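Local coordinates for protein induced by osmotic stress (PDB 5YWN), which probably reduces carbonyl compounds, haloketones among them, with NADPH as the hydride donor, as a Rossmann-fold reductase of the dihydroflavonol-4-reductase subfamily, at residues T11-Q16 against N210-M215; V193-P198 against R239-A244; K305-K308 against E314-D317. The protein carries 1 engineered substitution. All coordinates share one frame; numbering follows the deposited sequence.

Contact 1 of 3, residues T11-Q16 against N210-M215. Engineered in segment 210-215: His211 (natural residue Leu). With NAP (NADP nicotinamide-adenine-dinucleotide phosphate), chain B.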
loop_
_atom_site.group_PDB
_atom_site.type_symbol
_atom_site.label_atom_id
_atom_site.label_comp_id
_atom_site.label_asym_id
_atom_site.label_seq_id
_atom_site.Cartn_x
_atom_site.Cartn_y
_atom_site.Cartn_z
ATOM N N THR A 11 1.989 0.121 11.885
ATOM C CA THR A 11 1.033 -0.929 12.183
ATOM C C THR A 11 0.420 -1.662 10.983
ATOM O O THR A 11 -0.043 -2.726 11.125
ATOM C CB THR A 11 -0.089 -0.465 13.104
ATOM O OG1 THR A 11 -0.749 0.620 12.534
ATOM C CG2 THR A 11 0.443 -0.077 14.419
ATOM N N GLY A 12 0.395 -1.009 9.841
ATOM C CA GLY A 12 -0.314 -1.449 8.672
ATOM C C GLY A 12 0.265 -2.645 7.934
ATOM O O GLY A 12 1.352 -3.027 8.187
ATOM N N TYR A 13 -0.544 -3.213 7.061
ATOM C CA TYR A 13 -0.235 -4.410 6.323
ATOM C C TYR A 13 0.932 -4.260 5.374
ATOM O O TYR A 13 1.866 -4.956 5.473
ATOM C CB TYR A 13 -1.492 -4.814 5.549
ATOM C CG TYR A 13 -1.398 -5.828 4.410
ATOM C CD1 TYR A 13 -0.937 -7.109 4.600
ATOM C CD2 TYR A 13 -1.870 -5.521 3.175
ATOM C CE1 TYR A 13 -0.930 -8.020 3.565
ATOM C CE2 TYR A 13 -1.837 -6.398 2.150
ATOM C CZ TYR A 13 -1.371 -7.660 2.340
ATOM O OH TYR A 13 -1.383 -8.494 1.292
ATOM N N LEU A 14 0.878 -3.302 4.498
ATOM C CA LEU A 14 2.011 -2.964 3.661
ATOM C C LEU A 14 3.250 -2.477 4.445
ATOM O O LEU A 14 4.329 -2.821 4.156
ATOM C CB LEU A 14 1.638 -1.880 2.683
ATOM C CG LEU A 14 2.758 -1.318 1.845
ATOM C CD1 LEU A 14 3.375 -2.455 1.085
ATOM C CD2 LEU A 14 2.225 -0.269 0.903
ATOM N N ALA A 15 3.019 -1.662 5.428
ATOM C CA ALA A 15 4.074 -1.078 6.202
ATOM C C ALA A 15 4.913 -2.141 6.922
ATOM O O ALA A 15 6.071 -2.061 6.907
ATOM C CB ALA A 15 3.500 -0.116 7.180
ATOM N N GLN A 16 4.266 -3.148 7.482
ATOM C CA GLN A 16 4.944 -4.265 8.113
ATOM C C GLN A 16 5.806 -5.100 7.169
ATOM O O GLN A 16 6.811 -5.498 7.534
ATOM C CB GLN A 16 4.001 -5.124 8.933
ATOM C CG GLN A 16 3.533 -4.459 10.203
ATOM C CD GLN A 16 2.913 -5.386 11.210
ATOM O OE1 GLN A 16 3.510 -6.321 11.631
ATOM N NE2 GLN A 16 1.711 -5.085 11.604
ATOM N N ASN A 210 -7.268 -6.380 6.736
ATOM C CA ASN A 210 -6.948 -5.376 5.776
ATOM C C ASN A 210 -7.910 -5.515 4.628
ATOM O O ASN A 210 -8.174 -6.578 4.195
ATOM C CB ASN A 210 -5.504 -5.533 5.331
ATOM C CG ASN A 210 -5.188 -4.735 4.119
ATOM O OD1 ASN A 210 -5.499 -5.125 3.056
ATOM N ND2 ASN A 210 -4.594 -3.578 4.307
ATOM N N HIS A 211 -8.406 -4.415 4.144
ATOM C CA HIS A 211 -9.438 -4.478 3.176
ATOM C C HIS A 211 -9.011 -5.204 1.920
ATOM O O HIS A 211 -9.714 -6.056 1.513
ATOM C CB HIS A 211 -9.944 -3.095 2.833
ATOM C CG HIS A 211 -8.928 -2.216 2.204
ATOM N ND1 HIS A 211 -7.899 -1.651 2.904
ATOM C CD2 HIS A 211 -8.771 -1.812 0.925
ATOM C CE1 HIS A 211 -7.151 -0.934 2.096
ATOM N NE2 HIS A 211 -7.665 -1.002 0.885
ATOM N N SER A 212 -7.858 -4.915 1.341
ATOM C CA SER A 212 -7.383 -5.670 0.198
ATOM C C SER A 212 -7.062 -7.172 0.426
ATOM O O SER A 212 -7.521 -7.980 -0.270
ATOM C CB SER A 212 -6.205 -4.948 -0.468
ATOM O OG SER A 212 -5.058 -5.170 0.200
ATOM N N ALA A 213 -6.347 -7.507 1.463
ATOM C CA ALA A 213 -5.971 -8.882 1.745
ATOM C C ALA A 213 -7.204 -9.748 1.967
ATOM O O ALA A 213 -7.230 -10.853 1.575
ATOM C CB ALA A 213 -5.048 -8.976 2.930
ATOM N N GLU A 214 -8.212 -9.178 2.592
ATOM C CA GLU A 214 -9.415 -9.863 2.901
ATOM C C GLU A 214 -10.211 -10.247 1.663
ATOM O O GLU A 214 -10.994 -11.079 1.735
ATOM C CB GLU A 214 -10.237 -9.086 3.894
ATOM C CG GLU A 214 -11.542 -9.718 4.324
ATOM C CD GLU A 214 -11.373 -10.938 5.202
ATOM O OE1 GLU A 214 -10.263 -11.179 5.689
ATOM O OE2 GLU A 214 -12.359 -11.651 5.363
ATOM N N MET A 215 -9.972 -9.600 0.543
ATOM C CA MET A 215 -10.597 -9.973 -0.694
ATOM C C MET A 215 -10.181 -11.377 -1.102
ATOM O O MET A 215 -10.950 -12.086 -1.641
ATOM C CB MET A 215 -10.297 -9.005 -1.808
ATOM C CG MET A 215 -11.058 -7.694 -1.771
ATOM S SD MET A 215 -10.227 -6.488 -2.771
ATOM C CE MET A 215 -10.484 -7.118 -4.389
HETATM P PA NAP B . -4.087 -0.451 6.313
HETATM O O1A NAP B . -3.610 -1.876 6.463
HETATM O O2A NAP B . -5.359 -0.006 6.994
HETATM O O5B NAP B . -2.897 0.530 6.778
HETATM C C5B NAP B . -3.178 1.872 7.169
HETATM C C4B NAP B . -2.293 2.260 8.348
HETATM O O4B NAP B . -2.162 3.684 8.415
HETATM C C3B NAP B . -2.880 1.784 9.668
HETATM O O3B NAP B . -1.992 0.869 10.317
HETATM C C2B NAP B . -3.086 3.024 10.514
HETATM O O2B NAP B . -2.339 2.940 11.724
HETATM C C1B NAP B . -2.615 4.199 9.670
HETATM N N9A NAP B . -3.732 5.153 9.456
HETATM C C8A NAP B . -4.861 4.898 8.766
HETATM N N7A NAP B . -5.675 5.985 8.762
HETATM C C5A NAP B . -5.064 6.960 9.460
HETATM C C6A NAP B . -5.372 8.357 9.842
HETATM N N6A NAP B . -6.532 8.948 9.465
HETATM N N1A NAP B . -4.456 9.023 10.580
HETATM C C2A NAP B . -3.297 8.456 10.966
HETATM N N3A NAP B . -2.960 7.191 10.652
HETATM C C4A NAP B . -3.783 6.406 9.916
HETATM O O3 NAP B . -4.216 -0.126 4.741
HETATM P PN NAP B . -3.227 -0.822 3.679
HETATM O O1N NAP B . -4.058 -1.661 2.738
HETATM O O2N NAP B . -2.084 -1.452 4.439
HETATM O O5D NAP B . -2.652 0.437 2.856
HETATM C C5D NAP B . -1.333 0.921 3.103
HETATM C C4D NAP B . -1.059 2.143 2.235
HETATM O O4D NAP B . -0.844 1.746 0.876
HETATM C C3D NAP B . -2.223 3.122 2.255
HETATM O O3D NAP B . -1.826 4.370 2.830
HETATM C C2D NAP B . -2.648 3.307 0.812
HETATM O O2D NAP B . -2.556 4.683 0.429
HETATM C C1D NAP B . -1.708 2.450 -0.022
HETATM N N1N NAP B . -2.477 1.507 -0.840
HETATM C C2N NAP B . -2.756 0.288 -0.361
HETATM C C3N NAP B . -3.484 -0.622 -1.121
HETATM C C7N NAP B . -3.791 -1.986 -0.578
HETATM O O7N NAP B . -4.629 -2.676 -1.134
HETATM N N7N NAP B . -3.137 -2.409 0.503
HETATM C C4N NAP B . -3.924 -0.256 -2.384
HETATM C C5N NAP B . -3.623 1.013 -2.857
HETATM C C6N NAP B . -2.891 1.883 -2.057
HETATM P P2B NAP B . -2.994 2.297 13.047
HETATM O O1X NAP B . -2.254 2.965 14.181
HETATM O O2X NAP B . -4.453 2.671 12.949
HETATM O O3X NAP B . -2.719 0.819 12.908
#

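Contact 2 of 3, residues V193-P198 against R239-A244. With NAP (NADP nicotinamide-adenine-dinucleotide phosphate), chain B.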
loop_
_atom_site.group_PDB
_atom_site.type_symbol
_atom_site.label_atom_id
_atom_site.label_comp_id
_atom_site.label_asym_id
_atom_site.label_seq_id
_atom_site.Cartn_x
_atom_site.Cartn_y
_atom_site.Cartn_z
ATOM N N VAL A 193 -2.029 -1.161 -7.174
ATOM C CA VAL A 193 -3.365 -1.692 -7.300
ATOM C C VAL A 193 -3.754 -2.485 -6.039
ATOM O O VAL A 193 -3.144 -2.323 -5.034
ATOM C CB VAL A 193 -3.538 -2.524 -8.588
ATOM C CG1 VAL A 193 -3.211 -1.688 -9.786
ATOM C CG2 VAL A 193 -2.696 -3.771 -8.538
ATOM N N TYR A 194 -4.762 -3.329 -6.115
ATOM C CA TYR A 194 -5.136 -4.129 -4.963
ATOM C C TYR A 194 -3.952 -4.988 -4.489
ATOM O O TYR A 194 -3.325 -5.654 -5.247
ATOM C CB TYR A 194 -6.302 -5.055 -5.259
ATOM C CG TYR A 194 -7.635 -4.441 -5.387
ATOM C CD1 TYR A 194 -8.270 -3.933 -4.312
ATOM C CD2 TYR A 194 -8.260 -4.381 -6.580
ATOM C CE1 TYR A 194 -9.489 -3.376 -4.397
ATOM C CE2 TYR A 194 -9.502 -3.808 -6.703
ATOM C CZ TYR A 194 -10.106 -3.299 -5.590
ATOM O OH TYR A 194 -11.333 -2.762 -5.666
ATOM N N ILE A 195 -3.693 -4.933 -3.214
ATOM C CA ILE A 195 -2.581 -5.633 -2.646
ATOM C C ILE A 195 -2.987 -6.930 -1.917
ATOM O O ILE A 195 -3.670 -6.902 -0.947
ATOM C CB ILE A 195 -1.770 -4.738 -1.699
ATOM C CG1 ILE A 195 -1.336 -3.436 -2.371
ATOM C CG2 ILE A 195 -0.603 -5.497 -1.130
ATOM C CD1 ILE A 195 -0.593 -2.530 -1.459
ATOM N N PHE A 196 -2.494 -8.036 -2.428
ATOM C CA PHE A 196 -2.706 -9.349 -1.867
ATOM C C PHE A 196 -1.376 -9.957 -1.369
ATOM O O PHE A 196 -0.342 -9.557 -1.746
ATOM C CB PHE A 196 -3.345 -10.342 -2.850
ATOM C CG PHE A 196 -4.644 -9.915 -3.446
ATOM C CD1 PHE A 196 -5.482 -9.037 -2.826
ATOM C CD2 PHE A 196 -5.031 -10.430 -4.646
ATOM C CE1 PHE A 196 -6.656 -8.677 -3.408
ATOM C CE2 PHE A 196 -6.210 -10.082 -5.217
ATOM C CZ PHE A 196 -7.014 -9.201 -4.615
ATOM N N GLY A 197 -1.494 -10.990 -0.570
ATOM C CA GLY A 197 -0.375 -11.674 -0.020
ATOM C C GLY A 197 -0.327 -11.836 1.488
ATOM O O GLY A 197 -1.060 -11.243 2.198
ATOM N N PRO A 198 0.553 -12.695 1.971
ATOM C CA PRO A 198 0.632 -12.970 3.402
ATOM C C PRO A 198 1.063 -11.784 4.226
ATOM O O PRO A 198 1.702 -10.951 3.704
ATOM C CB PRO A 198 1.694 -14.049 3.481
ATOM C CG PRO A 198 2.562 -13.805 2.325
ATOM C CD PRO A 198 1.666 -13.322 1.254
ATOM N N ARG A 239 4.666 -8.312 -1.178
ATOM C CA ARG A 239 6.076 -8.429 -1.164
ATOM C C ARG A 239 6.746 -7.676 -2.321
ATOM O O ARG A 239 7.773 -7.127 -2.165
ATOM C CB ARG A 239 6.515 -9.853 -1.038
ATOM C CG ARG A 239 6.024 -10.524 0.214
ATOM C CD ARG A 239 5.981 -12.018 0.077
ATOM N NE ARG A 239 4.869 -12.479 -0.711
ATOM C CZ ARG A 239 4.584 -13.744 -0.929
ATOM N NH1 ARG A 239 5.322 -14.692 -0.411
ATOM N NH2 ARG A 239 3.580 -14.059 -1.655
ATOM N N ASP A 240 6.102 -7.699 -3.466
ATOM C CA ASP A 240 6.485 -6.885 -4.572
ATOM C C ASP A 240 6.343 -5.361 -4.317
ATOM O O ASP A 240 7.169 -4.622 -4.680
ATOM C CB ASP A 240 5.780 -7.328 -5.826
ATOM C CG ASP A 240 6.180 -8.712 -6.261
ATOM O OD1 ASP A 240 7.321 -9.037 -6.169
ATOM O OD2 ASP A 240 5.345 -9.450 -6.691
ATOM N N VAL A 241 5.271 -4.949 -3.655
ATOM C CA VAL A 241 5.098 -3.570 -3.299
ATOM C C VAL A 241 6.204 -3.099 -2.362
ATOM O O VAL A 241 6.767 -2.062 -2.559
ATOM C CB VAL A 241 3.730 -3.239 -2.729
ATOM C CG1 VAL A 241 3.659 -1.764 -2.463
ATOM C CG2 VAL A 241 2.656 -3.607 -3.702
ATOM N N ALA A 242 6.535 -3.935 -1.411
ATOM C CA ALA A 242 7.605 -3.648 -0.505
ATOM C C ALA A 242 8.970 -3.511 -1.203
ATOM O O ALA A 242 9.650 -2.606 -0.970
ATOM C CB ALA A 242 7.657 -4.649 0.621
ATOM N N LYS A 243 9.262 -4.401 -2.110
ATOM C CA LYS A 243 10.463 -4.345 -2.879
ATOM C C LYS A 243 10.510 -3.081 -3.690
ATOM O O LYS A 243 11.527 -2.524 -3.821
ATOM C CB LYS A 243 10.671 -5.571 -3.735
ATOM C CG LYS A 243 11.004 -6.807 -2.946
ATOM C CD LYS A 243 11.441 -7.979 -3.791
ATOM C CE LYS A 243 10.291 -8.695 -4.443
ATOM N NZ LYS A 243 10.693 -9.934 -5.087
ATOM N N ALA A 244 9.367 -2.642 -4.203
ATOM C CA ALA A 244 9.255 -1.391 -4.920
ATOM C C ALA A 244 9.582 -0.176 -4.064
ATOM O O ALA A 244 10.207 0.717 -4.515
ATOM C CB ALA A 244 7.922 -1.232 -5.597
HETATM P PA NAP B . -4.087 -0.451 6.313
HETATM O O1A NAP B . -3.610 -1.876 6.463
HETATM O O2A NAP B . -5.359 -0.006 6.994
HETATM O O5B NAP B . -2.897 0.530 6.778
HETATM C C5B NAP B . -3.178 1.872 7.169
HETATM C C4B NAP B . -2.293 2.260 8.348
HETATM O O4B NAP B . -2.162 3.684 8.415
HETATM C C3B NAP B . -2.880 1.784 9.668
HETATM O O3B NAP B . -1.992 0.869 10.317
HETATM C C2B NAP B . -3.086 3.024 10.514
HETATM O O2B NAP B . -2.339 2.940 11.724
HETATM C C1B NAP B . -2.615 4.199 9.670
HETATM N N9A NAP B . -3.732 5.153 9.456
HETATM C C8A NAP B . -4.861 4.898 8.766
HETATM N N7A NAP B . -5.675 5.985 8.762
HETATM C C5A NAP B . -5.064 6.960 9.460
HETATM C C6A NAP B . -5.372 8.357 9.842
HETATM N N6A NAP B . -6.532 8.948 9.465
HETATM N N1A NAP B . -4.456 9.023 10.580
HETATM C C2A NAP B . -3.297 8.456 10.966
HETATM N N3A NAP B . -2.960 7.191 10.652
HETATM C C4A NAP B . -3.783 6.406 9.916
HETATM O O3 NAP B . -4.216 -0.126 4.741
HETATM P PN NAP B . -3.227 -0.822 3.679
HETATM O O1N NAP B . -4.058 -1.661 2.738
HETATM O O2N NAP B . -2.084 -1.452 4.439
HETATM O O5D NAP B . -2.652 0.437 2.856
HETATM C C5D NAP B . -1.333 0.921 3.103
HETATM C C4D NAP B . -1.059 2.143 2.235
HETATM O O4D NAP B . -0.844 1.746 0.876
HETATM C C3D NAP B . -2.223 3.122 2.255
HETATM O O3D NAP B . -1.826 4.370 2.830
HETATM C C2D NAP B . -2.648 3.307 0.812
HETATM O O2D NAP B . -2.556 4.683 0.429
HETATM C C1D NAP B . -1.708 2.450 -0.022
HETATM N N1N NAP B . -2.477 1.507 -0.840
HETATM C C2N NAP B . -2.756 0.288 -0.361
HETATM C C3N NAP B . -3.484 -0.622 -1.121
HETATM C C7N NAP B . -3.791 -1.986 -0.578
HETATM O O7N NAP B . -4.629 -2.676 -1.134
HETATM N N7N NAP B . -3.137 -2.409 0.503
HETATM C C4N NAP B . -3.924 -0.256 -2.384
HETATM C C5N NAP B . -3.623 1.013 -2.857
HETATM C C6N NAP B . -2.891 1.883 -2.057
HETATM P P2B NAP B . -2.994 2.297 13.047
HETATM O O1X NAP B . -2.254 2.965 14.181
HETATM O O2X NAP B . -4.453 2.671 12.949
HETATM O O3X NAP B . -2.719 0.819 12.908
#

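Contact 3 of 3, residues K305-K308 against E314-D317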
loop_
_atom_site.group_PDB
_atom_site.type_symbol
_atom_site.label_atom_id
_atom_site.label_comp_id
_atom_site.label_asym_id
_atom_site.label_seq_id
_atom_site.Cartn_x
_atom_site.Cartn_y
_atom_site.Cartn_z
ATOM N N LYS A 305 5.883 -0.171 -18.271
ATOM C CA LYS A 305 7.185 -0.533 -18.801
ATOM C C LYS A 305 8.319 0.171 -18.107
ATOM O O LYS A 305 9.264 -0.438 -17.748
ATOM C CB LYS A 305 7.252 -0.308 -20.310
ATOM C CG LYS A 305 6.387 -1.282 -21.089
ATOM C CD LYS A 305 6.576 -1.240 -22.594
ATOM C CE LYS A 305 6.590 0.158 -23.190
ATOM N NZ LYS A 305 5.349 0.926 -23.079
ATOM N N LYS A 306 8.154 1.437 -17.850
ATOM C CA LYS A 306 9.139 2.212 -17.158
ATOM C C LYS A 306 9.375 1.691 -15.724
ATOM O O LYS A 306 10.462 1.519 -15.311
ATOM C CB LYS A 306 8.687 3.670 -17.114
ATOM C CG LYS A 306 9.681 4.608 -16.479
ATOM C CD LYS A 306 9.194 6.021 -16.337
ATOM C CE LYS A 306 9.301 6.815 -17.621
ATOM N NZ LYS A 306 9.394 8.266 -17.385
ATOM N N THR A 307 8.300 1.427 -15.021
ATOM C CA THR A 307 8.374 0.952 -13.675
ATOM C C THR A 307 9.117 -0.381 -13.636
ATOM O O THR A 307 10.005 -0.532 -12.875
ATOM C CB THR A 307 6.976 0.865 -13.032
ATOM O OG1 THR A 307 6.457 2.161 -12.836
ATOM C CG2 THR A 307 6.990 0.141 -11.747
ATOM N N LYS A 308 8.774 -1.293 -14.511
ATOM C CA LYS A 308 9.403 -2.609 -14.552
ATOM C C LYS A 308 10.893 -2.537 -14.835
ATOM O O LYS A 308 11.649 -3.211 -14.215
ATOM C CB LYS A 308 8.731 -3.523 -15.567
ATOM C CG LYS A 308 7.363 -4.001 -15.219
ATOM C CD LYS A 308 7.308 -4.591 -13.858
ATOM C CE LYS A 308 7.755 -6.045 -13.861
ATOM N NZ LYS A 308 6.862 -6.803 -14.755
ATOM N N GLU A 314 11.047 -9.601 -11.226
ATOM C CA GLU A 314 9.820 -10.231 -11.613
ATOM C C GLU A 314 8.836 -10.337 -10.437
ATOM O O GLU A 314 9.237 -10.513 -9.319
ATOM C CB GLU A 314 10.089 -11.605 -12.196
ATOM C CG GLU A 314 10.732 -11.608 -13.555
ATOM C CD GLU A 314 9.963 -10.874 -14.616
ATOM O OE1 GLU A 314 8.737 -10.813 -14.608
ATOM O OE2 GLU A 314 10.627 -10.360 -15.491
ATOM N N TYR A 315 7.566 -10.183 -10.728
ATOM C CA TYR A 315 6.517 -10.227 -9.739
ATOM C C TYR A 315 6.067 -11.642 -9.357
ATOM O O TYR A 315 6.176 -12.511 -10.100
ATOM C CB TYR A 315 5.318 -9.415 -10.230
ATOM C CG TYR A 315 5.501 -7.921 -10.442
ATOM C CD1 TYR A 315 6.354 -7.164 -9.655
ATOM C CD2 TYR A 315 4.783 -7.268 -11.408
ATOM C CE1 TYR A 315 6.491 -5.814 -9.851
ATOM C CE2 TYR A 315 4.917 -5.931 -11.621
ATOM C CZ TYR A 315 5.749 -5.194 -10.847
ATOM O OH TYR A 315 5.855 -3.887 -11.090
ATOM N N PHE A 316 5.555 -11.799 -8.158
ATOM C CA PHE A 316 4.883 -12.972 -7.723
ATOM C C PHE A 316 3.635 -13.118 -8.591
ATOM O O PHE A 316 2.967 -12.185 -8.849
ATOM C CB PHE A 316 4.470 -12.828 -6.269
ATOM C CG PHE A 316 5.554 -13.092 -5.278
ATOM C CD1 PHE A 316 5.824 -14.351 -4.870
ATOM C CD2 PHE A 316 6.296 -12.082 -4.774
ATOM C CE1 PHE A 316 6.805 -14.611 -3.945
ATOM C CE2 PHE A 316 7.282 -12.322 -3.861
ATOM C CZ PHE A 316 7.532 -13.590 -3.435
ATOM N N ASP A 317 3.365 -14.313 -9.042
ATOM C CA ASP A 317 2.146 -14.572 -9.761
ATOM C C ASP A 317 0.942 -14.689 -8.840
ATOM O O ASP A 317 1.085 -14.832 -7.693
ATOM C CB ASP A 317 2.309 -15.707 -10.749
ATOM C CG ASP A 317 2.197 -17.070 -10.134
ATOM O OD1 ASP A 317 1.921 -17.202 -8.981
ATOM O OD2 ASP A 317 2.337 -18.052 -10.870
HETATM O O HOH W 1 6.845 -9.520 -13.509
#

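Contact 1 of 3, residues T11-Q16 against N210-M215
Tyr13 and Asn210 bring the two backbones nearest, CA to CA 6.8 Å, each at the start of a helix: Gly12 is the N-cap residue of helix 13-24 and Asn210 that of helix 211-217. The side chains of Tyr13 and Asn210 cross at about a right angle, the ring and amide planes 46° apart, with Tyr13 CD2 3.5 Å from Asn210 ND2. With chi1 at 165°, Tyr13 swings its ring out opposite the backbone N, across to the second helix. There the methyl of Ala213 sits over one face near the rim, CB 3.9 Å from Tyr13 CZ, while the Tyr13 hydroxyl ends on the carbonyl O of Gly197.

Asn210 divides its amide between protein and cofactor. OD1 accepts from Ala213 N at 3.0 Å, in the carbonyl plane and nearly straight (169°), and so caps the helix. Held by this bond, ND2 faces the NADP pyrophosphate and gives one hydrogen bond to each phosphate, 2.5 Å to NAP O1N and 2.9 Å to NAP O1A. The other helix start is the dinucleotide-binding turn of a Rossmann fold, following strand 4-7. Tyr13 N and Leu14 N point at NAP O1A and NAP O2N; both bonds are weak, and the positive end of the helix dipole probably adds to the attraction for the pyrophosphate. A CB on Gly12 would come 2.8 Å from NAP O5B, too close to fit. The engineered His211, leucine in the natural protein, brings CE1 to 3.2 Å from NAP O1N.

Contact 2 of 3, residues V193-P198 against R239-A244
The Arg239 guanidinium, the flat group of this contact, carries the Pro198 ring over one face: Pro198 CD stands 3.5 Å above its plane, offset toward the rim. The ring of Phe316 lies on the opposite side, in a cation-pi contact. The proline and arginine side chains cross at about a right angle, and the pyrrolidine meets the guanidinium through CD and CG, with Pro198 CD 3.6 Å from Arg239 NH2 and Pro198 CG 3.8 Å from Arg239 CZ. At the guanidinium nitrogens, NH2 forms a salt bridge with Asp237 and NH1 one with Asp324; these two carboxylates probably fix the rotation of the group and balance its charge. A bend at chi3 (-76°) turns the end of the arginine toward the proline.

The second touch is apolar. Ile195 CD1 reaches Val241 CG2 at 4.1 Å, and the same isoleucine branch packs on the cofactor carboxamide, with CD1 3.2 Å from NAP N7N. Ile195 N donates to NAP O7N at 3.2 Å, so backbone and side chain of one residue together hold the carboxamide of the nicotinamide.

Strand 194-196 pairs in parallel with strand 234-237, which leads directly into helix 238-250, so the contact sets that helix against its own strand's neighbour. Helix 13-24 adjoins both sides, through Tyr13 on Ile195 and Leu14 on Val241, while helix 318-332 packs on Pro198.

Contact 3 of 3, residues K305-K308 against E314-D317
Lys308 lies over one face of the Tyr315 ring, Lys308 CE 3.6 Å above its plane and offset toward the rim. This methylene makes a CH-pi contact, Lys308 CE being 3.9 Å from the centroid of the Tyr315 ring. The ammonium adds an off-centre cation-pi interaction, Lys308 NZ lying 4.3 Å from that centroid and 32° off the normal. Successive bends at chi2, chi3 (-83°) and chi4 fold the lysine chain back so that methylenes and nitrogen share the ring; Lys308 CD also meets the phenol oxygen, 3.2 Å from Tyr315 OH.

The polar interactions run through a single water. It accepts from Lys308 NZ at 3.0 Å and from Tyr315 N at 2.9 Å, and donates to Glu314 OE1. Direct contact between the charges is looser: Lys308 NZ and Glu314 OE1 are 4.4 Å apart, beyond a salt bridge, and the water bridges the two charged groups. With an alanine at Tyr315 the ring is gone, and the Lys308 methylenes would probably lose what keeps them folded, the ammonium being left to the water, with a gap opening over Leu261 and Ile236.

Thr307 CG2 comes near the Tyr315 hydroxyl at the margin of the contact, and the Thr307 hydroxyl is hydrogen-bonded to Glu144 and Leu260 N. The contact closes the short connection between the start of helix 305-311 and the loop before helix 318-332, with Tyr315 resting on Leu261 of strand 258-261 and Ile236 of strand 234-237.

From the N terminus, the segment 11-16 at the first Rossmann turn meets its partner 210-215 only after 193 residues, so contact 1 closes a loop spanning most of the central sheet. Contact 2 opens inside that loop, at 193-198, and closes beyond it at 239-244; the two therefore cross. They touch through Ser212 OG with Ile195 O, Tyr13 is a second link between them, and both meet the cofactor. Contact 3 follows in series, closing only a five-residue connection. It joins contact 2 where Asp240 OD2 probably accepts from Phe316 N, tying the C-terminal region to helix 238-250, but nowhere touches contact 1.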